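NAD-dependent epimerase/dehydratase (Methylobacillus flagellatus KT, PDB 3GPI) is of unknown function but probably binds a nicotinamide dinucleotide and may act as an oxidoreductase. Local coordinates at residues Gln44-Asp49 with Leu56-His61; Thr150-Ser155 with Ala195-Gln200; Leu261-Tyr266 with Tyr270-Ala275. All coordinates share one frame; numbering follows the deposited sequence.

Overall arrangement
All three contacts are mainly apolar, but they differ in depth. Interaction 2 is the core contact, with its centre about 9 Å from the centre of the chain; it joins helix 187-201 to strand 149-158 through side-chain methyl groups. Interaction 1 reaches the same large sheet at strand 45-47. It is partly buried, lies about 23 Å from interaction 2 between centres, and sets an irregular loop rather than a regular helix against the strand. Interaction 3 is a surface contact outside the sheet, on the opposite side of the chain's centre from interaction 1. It joins a loop to the helix that follows, and it alone has a hydrogen bond between its segments.

Interaction 1 of 3, residues Gln44-Asp49 with Leu56-His61; sequences QTLIAD and LASIVH
Ala48 and Leu56 bring the two backbones closest, the CA of Ala48 lying 6.3 Å from the CA of Leu56; further along, the CA of Leu46 stands 8.7 Å from the CA of Ile59. One segment carries strand 45-47, which runs parallel to strand 29-33 in the large sheet. The other opens with a type I beta turn from Leu56 to Ile59, closed by a weak bond from Ile59 N to Leu56 O. No hydrogen bond joins the two segments; the contact is made in two patches, chiefly by side chains. In the first, the CD1 methyl of Leu46 reaches toward Ile59 and Ser58. It lies 4.0 Å from Ile59 CG2, and the two side chains cross at about a right angle. The same methyl comes within 4.1 Å of Ser58 OG, a brush past the hydroxyl. With CG lodged between the backbone N and the carbonyl carbon (chi1 65°), Leu46 directs both of its methyls at Ile59 CG2, the branch of Ile59 anti to its carbonyl carbon. In the second patch, Leu56 turns its CD2 methyl to the CB of Ala48 at 3.9 Å, and this methyl also lies 4.0 Å from the carbonyl O of Asp49. The carboxylate of Asp49 is engaged elsewhere, its OD1 bonded to Thr51 OG1, while Thr55 OG1 bonds to the Asp49 backbone N. Behind the contact, Leu56 touches both Leu32 of strand 29-33 and Ala95 of helix 86-95, and Ile59 also rests on Ala95. With a methyl group in every approach and no polar bond across, the segments are held to each other by van der Waals packing and burial of methyl groups, which fixes their spacing but gives little directional constraint.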
ATOM      1  N   GLN A  44      11.415  11.713  12.081  1.00 18.49           N
ATOM      2  CA  GLN A  44      11.012  11.805  13.468  1.00 18.47           C
ATOM      3  C   GLN A  44      10.156  10.611  13.816  1.00 18.13           C
ATOM      4  O   GLN A  44       9.084  10.457  13.234  1.00 18.29           O
ATOM      5  CB  GLN A  44      10.186  13.087  13.613  1.00 20.39           C
ATOM      6  CG  GLN A  44       9.673  13.324  14.952  1.00 23.69           C
ATOM      7  CD  GLN A  44      10.590  14.255  15.710  1.00 26.90           C
ATOM      8  OE1 GLN A  44      11.692  14.566  15.238  1.00 29.35           O
ATOM      9  NE2 GLN A  44      10.157  14.689  16.878  1.00 25.67           N
ATOM     10  N   THR A  45      10.621   9.728  14.697  1.00 17.61           N
ATOM     11  CA  THR A  45       9.822   8.587  15.115  1.00 17.17           C
ATOM     12  C   THR A  45       9.994   8.318  16.604  1.00 17.54           C
ATOM     13  O   THR A  45      10.961   8.792  17.192  1.00 17.92           O
ATOM     14  CB  THR A  45      10.174   7.245  14.368  1.00 17.79           C
ATOM     15  OG1 THR A  45      11.487   6.820  14.763  1.00 17.56           O
ATOM     16  CG2 THR A  45      10.161   7.393  12.847  1.00 18.26           C
ATOM     17  N   LEU A  46       9.062   7.540  17.150  1.00 17.72           N
ATOM     18  CA  LEU A  46       9.197   6.885  18.454  1.00 19.02           C
ATOM     19  C   LEU A  46       9.070   5.384  18.272  1.00 21.04           C
ATOM     20  O   LEU A  46       8.527   4.896  17.279  1.00 19.87           O
ATOM     21  CB  LEU A  46       8.148   7.411  19.459  1.00 19.44           C
ATOM     22  CG  LEU A  46       6.684   7.103  19.129  1.00 19.69           C
ATOM     23  CD1 LEU A  46       6.122   6.080  20.082  1.00 22.69           C
ATOM     24  CD2 LEU A  46       5.854   8.396  19.218  1.00 22.24           C
ATOM     25  N   ILE A  47       9.602   4.642  19.237  1.00 21.77           N
ATOM     26  CA  ILE A  47       9.498   3.210  19.277  1.00 23.37           C
ATOM     27  C   ILE A  47       8.300   2.810  20.113  1.00 24.20           C
ATOM     28  O   ILE A  47       8.133   3.270  21.257  1.00 25.32           O
ATOM     29  CB  ILE A  47      10.836   2.572  19.834  1.00 22.56           C
ATOM     30  CG1 ILE A  47      12.006   2.845  18.880  1.00 23.47           C
ATOM     31  CG2 ILE A  47      10.649   1.072  20.089  1.00 24.24           C
ATOM     32  CD1 ILE A  47      13.423   2.714  19.531  1.00 23.79           C
ATOM     33  N   ALA A  48       7.456   1.965  19.556  1.00 24.41           N
ATOM     34  CA  ALA A  48       6.377   1.369  20.302  1.00 26.14           C
ATOM     35  C   ALA A  48       5.921   0.081  19.648  1.00 27.03           C
ATOM     36  O   ALA A  48       6.359  -0.251  18.539  1.00 28.01           O
ATOM     37  CB  ALA A  48       5.211   2.353  20.440  1.00 26.44           C
ATOM     38  N   ASP A  49       5.045  -0.646  20.333  1.00 27.67           N
ATOM     39  CA  ASP A  49       4.542  -1.925  19.859  1.00 28.66           C
ATOM     40  C   ASP A  49       3.055  -1.839  19.903  1.00 28.07           C
ATOM     41  O   ASP A  49       2.461  -1.822  20.988  1.00 28.17           O
ATOM     42  CB  ASP A  49       5.018  -3.071  20.769  1.00 28.99           C
ATOM     43  CG  ASP A  49       4.544  -4.450  20.289  1.00 32.12           C
ATOM     44  OD1 ASP A  49       3.603  -4.570  19.479  1.00 34.36           O
ATOM     45  OD2 ASP A  49       5.125  -5.446  20.752  1.00 35.79           O
ATOM     46  N   LEU A  56       2.064   2.402  24.333  1.00 23.18           N
ATOM     47  CA  LEU A  56       1.352   3.418  23.504  1.00 22.68           C
ATOM     48  C   LEU A  56       0.872   4.634  24.290  1.00 22.65           C
ATOM     49  O   LEU A  56       0.139   5.486  23.768  1.00 22.01           O
ATOM     50  CB  LEU A  56       0.158   2.785  22.799  1.00 22.95           C
ATOM     51  CG  LEU A  56       0.458   1.593  21.867  1.00 22.96           C
ATOM     52  CD1 LEU A  56      -0.814   0.955  21.395  1.00 24.79           C
ATOM     53  CD2 LEU A  56       1.331   1.999  20.691  1.00 26.74           C
ATOM     54  N   ALA A  57       1.269   4.730  25.545  1.00 21.95           N
ATOM     55  CA  ALA A  57       0.722   5.769  26.401  1.00 21.77           C
ATOM     56  C   ALA A  57       1.225   7.159  26.050  1.00 21.32           C
ATOM     57  O   ALA A  57       0.662   8.116  26.536  1.00 22.24           O
ATOM     58  CB  ALA A  57       1.018   5.462  27.866  1.00 23.23           C
ATOM     59  N   SER A  58       2.276   7.278  25.240  1.00 19.65           N
ATOM     60  CA  SER A  58       2.855   8.596  24.917  1.00 18.30           C
ATOM     61  C   SER A  58       2.242   9.193  23.651  1.00 17.06           C
ATOM     62  O   SER A  58       2.343  10.404  23.410  1.00 17.40           O
ATOM     63  CB  SER A  58       4.370   8.473  24.709  1.00 18.68           C
ATOM     64  OG  SER A  58       4.667   7.940  23.434  1.00 18.43           O
ATOM     65  N   ILE A  59       1.655   8.364  22.805  1.00 16.75           N
ATOM     66  CA  ILE A  59       1.302   8.859  21.460  1.00 16.58           C
ATOM     67  C   ILE A  59       0.222   9.946  21.463  1.00 15.61           C
ATOM     68  O   ILE A  59       0.209  10.800  20.567  1.00 15.26           O
ATOM     69  CB  ILE A  59       0.962   7.745  20.419  1.00 17.62           C
ATOM     70  CG1 ILE A  59      -0.354   7.007  20.716  1.00 16.02           C
ATOM     71  CG2 ILE A  59       2.142   6.772  20.266  1.00 19.65           C
ATOM     72  CD1 ILE A  59      -0.716   6.012  19.604  1.00 16.55           C
ATOM     73  N   VAL A  60      -0.688   9.943  22.432  1.00 15.68           N
ATOM     74  CA  VAL A  60      -1.710  10.984  22.469  1.00 15.54           C
ATOM     75  C   VAL A  60      -1.098  12.360  22.653  1.00 14.92           C
ATOM     76  O   VAL A  60      -1.715  13.369  22.251  1.00 13.94           O
ATOM     77  CB  VAL A  60      -2.772  10.681  23.538  1.00 15.28           C
ATOM     78  CG1 VAL A  60      -2.275  11.029  24.950  1.00 16.92           C
ATOM     79  CG2 VAL A  60      -4.086  11.383  23.231  1.00 18.80           C
ATOM     80  N   HIS A  61       0.110  12.426  23.214  1.00 14.30           N
ATOM     81  CA  HIS A  61       0.756  13.746  23.341  1.00 13.65           C
ATOM     82  C   HIS A  61       1.144  14.353  22.002  1.00 14.60           C
ATOM     83  O   HIS A  61       1.373  15.573  21.898  1.00 17.05           O
ATOM     84  CB  HIS A  61       1.959  13.683  24.240  1.00 14.22           C
ATOM     85  CG  HIS A  61       1.626  13.601  25.688  1.00 16.99           C
ATOM     86  ND1 HIS A  61       2.476  13.008  26.591  1.00 21.96           N
ATOM     87  CD2 HIS A  61       0.541  14.015  26.391  1.00 15.57           C
ATOM     88  CE1 HIS A  61       1.931  13.067  27.799  1.00 23.89           C
ATOM     89  NE2 HIS A  61       0.757  13.674  27.701  1.00 22.18           N
TER

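Interaction 2 of 3, residues Thr150-Ser155 with Ala195-Gln200; sequences TILRFS and AYLIQQ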
ATOM      1  N   THR A 150     -10.789   6.414   5.647  1.00 12.86           N
ATOM      2  CA  THR A 150     -10.638   5.976   4.279  1.00 12.92           C
ATOM      3  C   THR A 150      -9.755   4.753   4.322  1.00 13.40           C
ATOM      4  O   THR A 150      -8.622   4.805   4.792  1.00 13.92           O
ATOM      5  CB  THR A 150      -9.961   7.033   3.441  1.00 13.42           C
ATOM      6  OG1 THR A 150     -10.801   8.192   3.404  1.00 14.10           O
ATOM      7  CG2 THR A 150      -9.740   6.508   1.996  1.00 14.66           C
ATOM      8  N   ILE A 151     -10.302   3.652   3.825  1.00 13.75           N
ATOM      9  CA  ILE A 151      -9.556   2.412   3.663  1.00 14.22           C
ATOM     10  C   ILE A 151      -8.957   2.434   2.254  1.00 13.55           C
ATOM     11  O   ILE A 151      -9.614   2.738   1.261  1.00 13.66           O
ATOM     12  CB  ILE A 151     -10.522   1.239   3.785  1.00 14.65           C
ATOM     13  CG1 ILE A 151     -11.027   1.124   5.224  1.00 16.64           C
ATOM     14  CG2 ILE A 151      -9.861  -0.068   3.335  1.00 15.32           C
ATOM     15  CD1 ILE A 151     -12.277   0.287   5.294  1.00 20.64           C
ATOM     16  N   LEU A 152      -7.659   2.127   2.219  1.00 13.30           N
ATOM     17  CA  LEU A 152      -6.908   2.119   0.963  1.00 13.91           C
ATOM     18  C   LEU A 152      -6.458   0.684   0.705  1.00 13.39           C
ATOM     19  O   LEU A 152      -5.494   0.211   1.344  1.00 14.30           O
ATOM     20  CB  LEU A 152      -5.686   3.032   1.113  1.00 14.39           C
ATOM     21  CG  LEU A 152      -6.092   4.476   1.436  1.00 16.18           C
ATOM     22  CD1 LEU A 152      -4.857   5.251   1.866  1.00 19.48           C
ATOM     23  CD2 LEU A 152      -6.804   5.142   0.285  1.00 17.66           C
ATOM     24  N   ARG A 153      -7.150  -0.020  -0.206  1.00 13.16           N
ATOM     25  CA  ARG A 153      -6.728  -1.403  -0.501  1.00 13.06           C
ATOM     26  C   ARG A 153      -5.654  -1.370  -1.580  1.00 12.74           C
ATOM     27  O   ARG A 153      -5.958  -1.114  -2.744  1.00 13.20           O
ATOM     28  CB  ARG A 153      -7.932  -2.212  -0.984  1.00 12.87           C
ATOM     29  CG  ARG A 153      -8.881  -2.531   0.164  1.00 14.63           C
ATOM     30  CD  ARG A 153     -10.108  -3.316  -0.304  1.00 16.12           C
ATOM     31  NE  ARG A 153     -11.035  -3.503   0.810  1.00 15.56           N
ATOM     32  CZ  ARG A 153     -12.345  -3.735   0.655  1.00 16.64           C
ATOM     33  NH1 ARG A 153     -12.883  -3.820  -0.545  1.00 18.10           N
ATOM     34  NH2 ARG A 153     -13.092  -3.846   1.737  1.00 18.74           N
ATOM     35  N   PHE A 154      -4.392  -1.497  -1.138  1.00 12.86           N
ATOM     36  CA  PHE A 154      -3.262  -1.424  -2.064  1.00 13.13           C
ATOM     37  C   PHE A 154      -3.101  -2.771  -2.779  1.00 13.20           C
ATOM     38  O   PHE A 154      -3.232  -3.832  -2.141  1.00 13.48           O
ATOM     39  CB  PHE A 154      -1.974  -1.188  -1.274  1.00 13.26           C
ATOM     40  CG  PHE A 154      -1.635   0.256  -1.001  1.00 13.43           C
ATOM     41  CD1 PHE A 154      -0.344   0.701  -1.249  1.00 14.25           C
ATOM     42  CD2 PHE A 154      -2.560   1.139  -0.494  1.00 14.04           C
ATOM     43  CE1 PHE A 154       0.009   2.041  -0.994  1.00 14.16           C
ATOM     44  CE2 PHE A 154      -2.225   2.485  -0.279  1.00 12.80           C
ATOM     45  CZ  PHE A 154      -0.948   2.941  -0.500  1.00 14.17           C
ATOM     46  N   SER A 155      -2.840  -2.729  -4.089  1.00 12.69           N
ATOM     47  CA  SER A 155      -2.366  -3.931  -4.778  1.00 13.33           C
ATOM     48  C   SER A 155      -0.901  -4.171  -4.422  1.00 14.12           C
ATOM     49  O   SER A 155      -0.409  -3.645  -3.427  1.00 16.11           O
ATOM     50  CB  SER A 155      -2.638  -3.795  -6.259  1.00 13.25           C
ATOM     51  OG  SER A 155      -2.017  -2.672  -6.834  1.00 12.65           O
ATOM     52  N   ALA A 195      -0.839  11.311   0.412  1.00 12.87           N
ATOM     53  CA  ALA A 195      -0.575  12.742   0.639  1.00 13.77           C
ATOM     54  C   ALA A 195      -1.572  13.596  -0.079  1.00 13.13           C
ATOM     55  O   ALA A 195      -2.008  14.631   0.472  1.00 13.73           O
ATOM     56  CB  ALA A 195       0.844  13.123   0.212  1.00 13.01           C
ATOM     57  N   TYR A 196      -1.966  13.189  -1.282  1.00 12.72           N
ATOM     58  CA  TYR A 196      -2.970  13.943  -2.031  1.00 12.91           C
ATOM     59  C   TYR A 196      -4.307  13.932  -1.283  1.00 13.34           C
ATOM     60  O   TYR A 196      -4.972  15.000  -1.148  1.00 14.47           O
ATOM     61  CB  TYR A 196      -3.119  13.364  -3.435  1.00 13.02           C
ATOM     62  CG  TYR A 196      -4.220  13.942  -4.274  1.00 14.17           C
ATOM     63  CD1 TYR A 196      -4.047  15.176  -4.898  1.00 18.04           C
ATOM     64  CD2 TYR A 196      -5.403  13.227  -4.498  1.00 16.22           C
ATOM     65  CE1 TYR A 196      -5.020  15.688  -5.699  1.00 17.85           C
ATOM     66  CE2 TYR A 196      -6.421  13.768  -5.306  1.00 16.05           C
ATOM     67  CZ  TYR A 196      -6.192  14.991  -5.900  1.00 16.49           C
ATOM     68  OH  TYR A 196      -7.186  15.532  -6.710  1.00 19.40           O
ATOM     69  N   LEU A 197      -4.687  12.788  -0.740  1.00 13.33           N
ATOM     70  CA  LEU A 197      -5.975  12.730  -0.027  1.00 13.67           C
ATOM     71  C   LEU A 197      -5.896  13.579   1.229  1.00 15.17           C
ATOM     72  O   LEU A 197      -6.883  14.164   1.644  1.00 16.21           O
ATOM     73  CB  LEU A 197      -6.349  11.291   0.334  1.00 14.16           C
ATOM     74  CG  LEU A 197      -6.652  10.394  -0.857  1.00 14.57           C
ATOM     75  CD1 LEU A 197      -6.977   9.014  -0.329  1.00 17.28           C
ATOM     76  CD2 LEU A 197      -7.805  10.956  -1.714  1.00 15.32           C
ATOM     77  N   ILE A 198      -4.725  13.659   1.846  1.00 15.31           N
ATOM     78  CA  ILE A 198      -4.553  14.487   3.030  1.00 16.79           C
ATOM     79  C   ILE A 198      -4.685  15.947   2.665  1.00 18.67           C
ATOM     80  O   ILE A 198      -5.313  16.703   3.429  1.00 20.31           O
ATOM     81  CB  ILE A 198      -3.192  14.133   3.725  1.00 14.87           C
ATOM     82  CG1 ILE A 198      -3.344  12.801   4.480  1.00 14.44           C
ATOM     83  CG2 ILE A 198      -2.731  15.261   4.712  1.00 16.96           C
ATOM     84  CD1 ILE A 198      -2.024  12.215   4.936  1.00 14.68           C
ATOM     85  N   GLN A 199      -4.122  16.356   1.526  1.00 19.08           N
ATOM     86  CA  GLN A 199      -4.258  17.738   1.033  1.00 22.11           C
ATOM     87  C   GLN A 199      -5.712  18.078   0.691  1.00 23.25           C
ATOM     88  O   GLN A 199      -6.150  19.220   0.914  1.00 25.83           O
ATOM     89  CB  GLN A 199      -3.339  17.976  -0.156  1.00 22.98           C
ATOM     90  CG  GLN A 199      -3.378  19.409  -0.671  1.00 27.29           C
ATOM     91  CD  GLN A 199      -2.501  19.606  -1.882  1.00 31.41           C
ATOM     92  OE1 GLN A 199      -2.829  19.144  -2.981  1.00 32.00           O
ATOM     93  NE2 GLN A 199      -1.380  20.300  -1.696  1.00 33.17           N
ATOM     94  N   GLN A 200      -6.465  17.093   0.202  1.00 22.74           N
ATOM     95  CA  GLN A 200      -7.844  17.272  -0.224  1.00 25.09           C
ATOM     96  C   GLN A 200      -8.822  17.196   0.959  1.00 24.11           C
ATOM     97  O   GLN A 200      -9.934  17.764   0.864  1.00 25.06           O
ATOM     98  CB  GLN A 200      -8.231  16.199  -1.276  1.00 24.79           C
ATOM     99  CG  GLN A 200      -7.452  16.297  -2.605  1.00 27.98           C
ATOM    100  CD  GLN A 200      -8.115  17.174  -3.649  1.00 27.62           C
ATOM    101  OE1 GLN A 200      -7.508  18.121  -4.181  1.00 31.16           O
ATOM    102  NE2 GLN A 200      -9.352  16.845  -3.976  1.00 30.21           N
TER
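Leu197 meets Leu152 and Thr150 where helix 187-201 lies over strand 149-158. Along the helix, Ala195 comes first and faces helix 13-24, touching Leu18 and Leu22. Tyr196 points elsewhere: its OH bonds to Ser257 O, and Gln200 CG, one turn on, lies 3.7 Å above the plane of its ring, over the centre. Leu197 then makes the contact alone. Its CG is anti to the carbonyl carbon (chi1 -67°), and from there CD1 extends to the strand, ending 3.9 Å from Leu152 CD2. The two side chains run antiparallel past one another and meet through this one pair of methyls. The same Leu197 CD1 is 4.4 Å from Thr150 CG2, a looser touch; the threonine hydroxyl is turned to other partners, Glu207 O and His103 NE2. Ile198 follows and packs on Phe105 of strand 103-109, which Leu197 also touches, and on Leu22. Helix 187-201, which connects strand 181-186 to strand 209-212, both parallel partners of strand 149-158, thus packs on the sheet through apolar side chains, as helices do in the Rossmann-type fold of this family.

Interaction 3 of 3, residues Leu261-Tyr266 with Tyr270-Ala275; sequences LIYPDY and YGALLA. With EDO (1,2-ethanediol), chain B.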
ATOM      1  N   LEU A 261      -1.259   9.643 -11.522  1.00 14.55           N
ATOM      2  CA  LEU A 261      -0.198   8.680 -11.288  1.00 15.13           C
ATOM      3  C   LEU A 261       1.161   9.122 -11.817  1.00 14.75           C
ATOM      4  O   LEU A 261       1.289   9.580 -12.969  1.00 16.19           O
ATOM      5  CB  LEU A 261      -0.580   7.343 -11.919  1.00 15.12           C
ATOM      6  CG  LEU A 261      -1.718   6.580 -11.237  1.00 15.06           C
ATOM      7  CD1 LEU A 261      -2.418   5.628 -12.211  1.00 17.31           C
ATOM      8  CD2 LEU A 261      -1.282   5.839  -9.950  1.00 16.46           C
ATOM      9  N   ILE A 262       2.167   8.964 -10.977  1.00 13.72           N
ATOM     10  CA  ILE A 262       3.560   9.187 -11.385  1.00 14.50           C
ATOM     11  C   ILE A 262       3.972   8.083 -12.365  1.00 15.02           C
ATOM     12  O   ILE A 262       4.644   8.348 -13.359  1.00 17.04           O
ATOM     13  CB  ILE A 262       4.500   9.149 -10.173  1.00 14.52           C
ATOM     14  CG1 ILE A 262       4.115  10.239  -9.158  1.00 16.64           C
ATOM     15  CG2 ILE A 262       5.985   9.326 -10.586  1.00 17.03           C
ATOM     16  CD1 ILE A 262       4.768  10.028  -7.809  1.00 18.80           C
ATOM     17  N   TYR A 263       3.578   6.842 -12.064  1.00 14.35           N
ATOM     18  CA  TYR A 263       3.919   5.674 -12.859  1.00 15.21           C
ATOM     19  C   TYR A 263       2.630   5.007 -13.234  1.00 15.18           C
ATOM     20  O   TYR A 263       2.167   4.096 -12.535  1.00 14.58           O
ATOM     21  CB  TYR A 263       4.799   4.713 -12.057  1.00 14.72           C
ATOM     22  CG  TYR A 263       6.045   5.353 -11.548  1.00 14.90           C
ATOM     23  CD1 TYR A 263       7.120   5.595 -12.418  1.00 16.21           C
ATOM     24  CD2 TYR A 263       6.164   5.718 -10.221  1.00 14.43           C
ATOM     25  CE1 TYR A 263       8.292   6.179 -11.951  1.00 16.86           C
ATOM     26  CE2 TYR A 263       7.327   6.331  -9.749  1.00 17.89           C
ATOM     27  CZ  TYR A 263       8.381   6.541 -10.617  1.00 18.22           C
ATOM     28  OH  TYR A 263       9.517   7.137 -10.099  1.00 24.18           O
ATOM     29  N   PRO A 264       2.012   5.450 -14.336  1.00 14.83           N
ATOM     30  CA  PRO A 264       0.657   4.978 -14.685  1.00 14.89           C
ATOM     31  C   PRO A 264       0.600   3.469 -14.916  1.00 14.72           C
ATOM     32  O   PRO A 264      -0.453   2.883 -14.769  1.00 14.95           O
ATOM     33  CB  PRO A 264       0.292   5.792 -15.935  1.00 15.98           C
ATOM     34  CG  PRO A 264       1.243   6.932 -15.982  1.00 19.59           C
ATOM     35  CD  PRO A 264       2.479   6.539 -15.225  1.00 14.95           C
ATOM     36  N   ASP A 265       1.719   2.852 -15.296  1.00 14.83           N
ATOM     37  CA  ASP A 265       1.719   1.429 -15.615  1.00 15.26           C
ATOM     38  C   ASP A 265       3.131   0.888 -15.412  1.00 14.40           C
ATOM     39  O   ASP A 265       4.081   1.650 -15.142  1.00 14.74           O
ATOM     40  CB  ASP A 265       1.225   1.219 -17.047  1.00 16.38           C
ATOM     41  CG  ASP A 265       1.972   2.080 -18.017  1.00 18.71           C
ATOM     42  OD1 ASP A 265       3.192   1.937 -18.082  1.00 22.33           O
ATOM     43  OD2 ASP A 265       1.349   2.973 -18.633  1.00 22.97           O
ATOM     44  N   TYR A 266       3.284  -0.427 -15.561  1.00 12.96           N
ATOM     45  CA  TYR A 266       4.536  -1.117 -15.295  1.00 12.55           C
ATOM     46  C   TYR A 266       5.675  -0.652 -16.220  1.00 13.46           C
ATOM     47  O   TYR A 266       6.838  -0.721 -15.837  1.00 14.01           O
ATOM     48  CB  TYR A 266       4.303  -2.641 -15.434  1.00 13.42           C
ATOM     49  CG  TYR A 266       4.098  -3.062 -16.885  1.00 12.61           C
ATOM     50  CD1 TYR A 266       5.157  -3.596 -17.610  1.00 12.91           C
ATOM     51  CD2 TYR A 266       2.844  -2.948 -17.505  1.00 13.26           C
ATOM     52  CE1 TYR A 266       5.001  -4.001 -18.929  1.00 15.08           C
ATOM     53  CE2 TYR A 266       2.669  -3.334 -18.848  1.00 12.72           C
ATOM     54  CZ  TYR A 266       3.751  -3.887 -19.528  1.00 13.24           C
ATOM     55  OH  TYR A 266       3.582  -4.294 -20.837  1.00 15.09           O
ATOM     56  N   TYR A 270       8.693   0.157 -13.932  1.00 15.24           N
ATOM     57  CA  TYR A 270       9.852  -0.704 -14.078  1.00 15.93           C
ATOM     58  C   TYR A 270      10.908  -0.087 -14.980  1.00 17.23           C
ATOM     59  O   TYR A 270      12.089  -0.294 -14.732  1.00 18.10           O
ATOM     60  CB  TYR A 270       9.456  -2.111 -14.512  1.00 15.71           C
ATOM     61  CG  TYR A 270       8.920  -2.938 -13.380  1.00 14.25           C
ATOM     62  CD1 TYR A 270       9.753  -3.374 -12.362  1.00 14.57           C
ATOM     63  CD2 TYR A 270       7.574  -3.271 -13.306  1.00 13.92           C
ATOM     64  CE1 TYR A 270       9.292  -4.129 -11.288  1.00 15.55           C
ATOM     65  CE2 TYR A 270       7.081  -4.050 -12.235  1.00 13.49           C
ATOM     66  CZ  TYR A 270       7.939  -4.469 -11.238  1.00 13.15           C
ATOM     67  OH  TYR A 270       7.467  -5.195 -10.192  1.00 14.28           O
ATOM     68  N   GLY A 271      10.489   0.688 -15.975  1.00 17.03           N
ATOM     69  CA  GLY A 271      11.491   1.506 -16.729  1.00 18.38           C
ATOM     70  C   GLY A 271      12.380   2.333 -15.776  1.00 20.60           C
ATOM     71  O   GLY A 271      13.632   2.307 -15.865  1.00 20.39           O
ATOM     72  N   ALA A 272      11.768   3.033 -14.817  1.00 19.37           N
ATOM     73  CA  ALA A 272      12.536   3.870 -13.882  1.00 21.05           C
ATOM     74  C   ALA A 272      13.440   3.034 -12.963  1.00 21.82           C
ATOM     75  O   ALA A 272      14.536   3.447 -12.585  1.00 23.67           O
ATOM     76  CB  ALA A 272      11.586   4.731 -13.060  1.00 20.30           C
ATOM     77  N   LEU A 273      13.020   1.823 -12.627  1.00 21.08           N
ATOM     78  CA  LEU A 273      13.735   1.094 -11.606  1.00 22.44           C
ATOM     79  C   LEU A 273      14.921   0.429 -12.221  1.00 22.79           C
ATOM     80  O   LEU A 273      15.997   0.361 -11.599  1.00 23.03           O
ATOM     81  CB  LEU A 273      12.831   0.058 -10.958  1.00 20.85           C
ATOM     82  CG  LEU A 273      11.758   0.610 -10.044  1.00 21.81           C
ATOM     83  CD1 LEU A 273      10.784  -0.506  -9.704  1.00 23.52           C
ATOM     84  CD2 LEU A 273      12.399   1.173  -8.777  1.00 25.88           C
ATOM     85  N   LEU A 274      14.748  -0.025 -13.456  1.00 21.49           N
ATOM     86  CA  LEU A 274      15.859  -0.584 -14.197  1.00 24.30           C
ATOM     87  C   LEU A 274      16.911   0.503 -14.368  1.00 24.14           C
ATOM     88  O   LEU A 274      18.090   0.271 -14.083  1.00 25.72           O
ATOM     89  CB  LEU A 274      15.400  -1.141 -15.536  1.00 22.74           C
ATOM     90  CG  LEU A 274      14.620  -2.469 -15.392  1.00 24.25           C
ATOM     91  CD1 LEU A 274      13.874  -2.774 -16.653  1.00 23.66           C
ATOM     92  CD2 LEU A 274      15.455  -3.711 -15.003  1.00 25.44           C
ATOM     93  N   ALA A 275      16.489   1.698 -14.782  1.00 24.57           N
ATOM     94  CA  ALA A 275      17.446   2.804 -14.994  1.00 24.26           C
ATOM     95  C   ALA A 275      18.248   3.137 -13.735  1.00 25.73           C
ATOM     96  O   ALA A 275      19.442   3.383 -13.825  1.00 26.46           O
ATOM     97  CB  ALA A 275      16.723   4.050 -15.535  1.00 24.14           C
TER
HETATM   98  C1  EDO B 285       4.472  -6.624  -9.198  1.00 25.61           C
HETATM   99  O1  EDO B 285       4.851  -5.676 -10.136  1.00 15.92           O
HETATM  100  C2  EDO B 285       3.246  -7.182  -9.837  1.00 26.08           C
HETATM  101  O2  EDO B 285       3.577  -8.508 -10.147  1.00 23.92           O
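Tyr266 and Tyr270 form the tight part of this contact, in the first turn of helix 266-277. Tyr270 N donates to Tyr266 O at 2.8 Å, with an N-H...O angle of 149° and the donor tilted 30° from the carbonyl plane. This i to i+4 bond also sets Tyr266 O 3.2 Å from Tyr270 CB. Tyr266 CB meets the edge of the Tyr270 ring in its plane, 4.0 Å from CD2. With CG anti to the carbonyl carbon (chi1 -78°), the buried Tyr270 ring runs inward, stacks with Tyr158 and touches Ile166 and Leu223. Its OH shares a 2.7 Å hydrogen bond with O1 of a bound 1,2-ethanediol, probably from the crystallisation liquor, which Arg184 NE also holds. A leucine in place of Tyr270 would probably leave the diol without one of its mates and Tyr158 without its stacking partner. The looser side is at Tyr263 and Ala272, both partly exposed to solvent. There a single ring atom, Tyr263 CE1, approaches Ala272 CB obliquely at 3.8 Å; the ring has a stacking partner in His186. The whole is an N-capped helix start: Asp265, at the N-cap, sends OD1 to Val267 N and Ser268 N through weak bonds, and the Tyr266 to Tyr270 bond closes the first turn.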